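PDB 4C0R: putative amino acid binding protein from Streptococcus mutans, which binds glutathione as the extracellular solute-binding component that probably delivers it to the cystine ABC importer TcyBC. Local coordinates for residues K23-D28 and K225-G230. Residues are numbered along the deposited sequence; the frame is centred on the assembly and turned at random.
Sequences KLTGYD and KKYLGG
Tyr-27, at the start of helix 27-36, packs against Leu-228 and Tyr-227 at the end of helix 219-228. Its CB lies 3.5 Å from Leu-228 CD2 and, on the Tyr-227 side, 4.1 Å from Tyr-227 CB. The next atom out, CG, stands anti to the backbone N (chi1 -175°), which carries the ring across the isobutyl group of Leu-228; Tyr-27 CG is 3.8 Å from Leu-228 CG. Farther along, the ring receives a CH-pi contact over the middle of one face: Leu-228 CD1 sits 3.8 Å from the centroid of the Tyr-27 ring, just 9° off its normal. At the tip, the hydroxyl of this buried residue is hydrogen-bonded to Thr-86 O, which satisfies it and anchors the far end of the ring. Tyr-227 lays its CB against the backbone, 3.8 Å from Tyr-27 N. Thr-25 OG1 is hydrogen-bonded to Glu-30 OE2, and Tyr-227 CE1 passes it at 3.8 Å, the two side chains crossing at about a right angle. Gly-26 occupies the N-cap position of helix 27-36, joining it to strand 23-25. The Leu-228 side chain is about 11 Å from the bound oxidized glutathione disulfide and reaches Pro-15 and Phe-16. Leu-220, Leu-223 and Ser-224 also touch Tyr-27; in this family 3 solute-binding protein, helix 219-228 thus packs its C-terminal end against the junction of strand 23-25 and helix 27-36.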
loop_
_atom_site.group_PDB
_atom_site.type_symbol
_atom_site.label_atom_id
_atom_site.label_comp_id
_atom_site.label_asym_id
_atom_site.label_seq_id
_atom_site.Cartn_x
_atom_site.Cartn_y
_atom_site.Cartn_z
ATOM N N LYS A 23 10.419 -5.130 -15.302
ATOM C CA LYS A 23 9.242 -5.981 -15.205
ATOM C C LYS A 23 8.549 -5.832 -13.834
ATOM O O LYS A 23 9.232 -5.779 -12.811
ATOM C CB LYS A 23 9.632 -7.450 -15.383
ATOM N N LEU A 24 7.231 -5.761 -13.846
ATOM C CA LEU A 24 6.444 -5.583 -12.607
ATOM C C LEU A 24 6.547 -6.818 -11.761
ATOM O O LEU A 24 6.413 -7.948 -12.256
ATOM C CB LEU A 24 4.945 -5.287 -12.857
ATOM C CG LEU A 24 4.471 -3.900 -13.213
ATOM C CD1 LEU A 24 3.008 -3.891 -13.714
ATOM C CD2 LEU A 24 4.679 -2.949 -12.016
ATOM N N THR A 25 6.792 -6.600 -10.467
ATOM C CA THR A 25 6.880 -7.632 -9.473
ATOM C C THR A 25 6.509 -7.030 -8.123
ATOM O O THR A 25 5.927 -5.948 -8.078
ATOM C CB THR A 25 8.267 -8.297 -9.512
ATOM O OG1 THR A 25 8.328 -9.394 -8.578
ATOM C CG2 THR A 25 9.356 -7.359 -9.166
ATOM N N GLY A 26 6.771 -7.756 -7.055
ATOM C CA GLY A 26 6.382 -7.332 -5.729
ATOM C C GLY A 26 5.191 -8.167 -5.230
ATOM O O GLY A 26 4.543 -8.886 -5.974
ATOM N N TYR A 27 4.920 -8.073 -3.945
ATOM C CA TYR A 27 3.957 -8.941 -3.301
ATOM C C TYR A 27 2.598 -8.849 -3.993
ATOM O O TYR A 27 1.980 -9.870 -4.213
ATOM C CB TYR A 27 3.844 -8.557 -1.826
ATOM C CG TYR A 27 2.952 -9.490 -1.007
ATOM C CD1 TYR A 27 3.343 -10.800 -0.676
ATOM C CD2 TYR A 27 1.719 -9.070 -0.554
ATOM C CE1 TYR A 27 2.533 -11.617 0.116
ATOM C CE2 TYR A 27 0.898 -9.873 0.196
ATOM C CZ TYR A 27 1.289 -11.165 0.526
ATOM O OH TYR A 27 0.521 -11.978 1.320
ATOM N N ASP A 28 2.056 -7.654 -4.196
ATOM C CA ASP A 28 0.707 -7.594 -4.763
ATOM C C ASP A 28 0.664 -8.345 -6.119
ATOM O O ASP A 28 -0.302 -9.052 -6.451
ATOM C CB ASP A 28 0.265 -6.161 -5.005
ATOM C CG ASP A 28 -0.085 -5.390 -3.762
ATOM O OD1 ASP A 28 -0.666 -5.993 -2.839
ATOM O OD2 ASP A 28 0.243 -4.199 -3.710
ATOM N N LYS A 225 7.115 -14.003 2.853
ATOM C CA LYS A 225 8.538 -14.024 3.236
ATOM C C LYS A 225 9.437 -13.576 2.059
ATOM O O LYS A 225 10.356 -12.794 2.229
ATOM C CB LYS A 225 8.888 -15.432 3.703
ATOM C CG LYS A 225 8.346 -15.700 5.076
ATOM C CD LYS A 225 8.685 -17.202 5.503
ATOM C CE LYS A 225 8.456 -17.357 6.972
ATOM N NZ LYS A 225 9.340 -18.405 7.553
ATOM N N LYS A 226 9.150 -14.077 0.879
ATOM C CA LYS A 226 9.985 -13.870 -0.300
ATOM C C LYS A 226 9.999 -12.434 -0.764
ATOM O O LYS A 226 11.053 -11.861 -1.047
ATOM C CB LYS A 226 9.520 -14.737 -1.452
ATOM C CG LYS A 226 10.368 -14.624 -2.730
ATOM C CD LYS A 226 9.952 -15.688 -3.738
ATOM C CE LYS A 226 10.888 -15.732 -4.963
ATOM N NZ LYS A 226 11.885 -14.635 -4.964
ATOM N N TYR A 227 8.798 -11.851 -0.849
ATOM C CA TYR A 227 8.657 -10.498 -1.356
ATOM C C TYR A 227 8.604 -9.402 -0.292
ATOM O O TYR A 227 9.173 -8.312 -0.508
ATOM C CB TYR A 227 7.492 -10.414 -2.392
ATOM C CG TYR A 227 7.745 -11.325 -3.593
ATOM C CD1 TYR A 227 8.660 -10.956 -4.621
ATOM C CD2 TYR A 227 7.132 -12.516 -3.707
ATOM C CE1 TYR A 227 8.915 -11.803 -5.685
ATOM C CE2 TYR A 227 7.374 -13.369 -4.754
ATOM C CZ TYR A 227 8.277 -13.027 -5.741
ATOM O OH TYR A 227 8.472 -13.954 -6.769
ATOM N N LEU A 228 7.990 -9.662 0.863
ATOM C CA LEU A 228 7.898 -8.684 1.941
ATOM C C LEU A 228 9.044 -8.728 2.943
ATOM O O LEU A 228 9.264 -7.784 3.658
ATOM C CB LEU A 228 6.564 -8.769 2.715
ATOM C CG LEU A 228 5.397 -8.613 1.767
ATOM C CD1 LEU A 228 4.152 -8.770 2.591
ATOM C CD2 LEU A 228 5.437 -7.286 1.045
ATOM N N GLY A 229 9.746 -9.856 3.001
ATOM C CA GLY A 229 10.885 -10.026 3.897
ATOM C C GLY A 229 10.560 -10.524 5.298
ATOM O O GLY A 229 11.380 -10.466 6.214
ATOM N N GLY A 230 9.357 -11.043 5.483
ATOM C CA GLY A 230 8.912 -11.575 6.742
ATOM C C GLY A 230 7.505 -12.091 6.616
ATOM O O GLY A 230 6.959 -12.069 5.509
#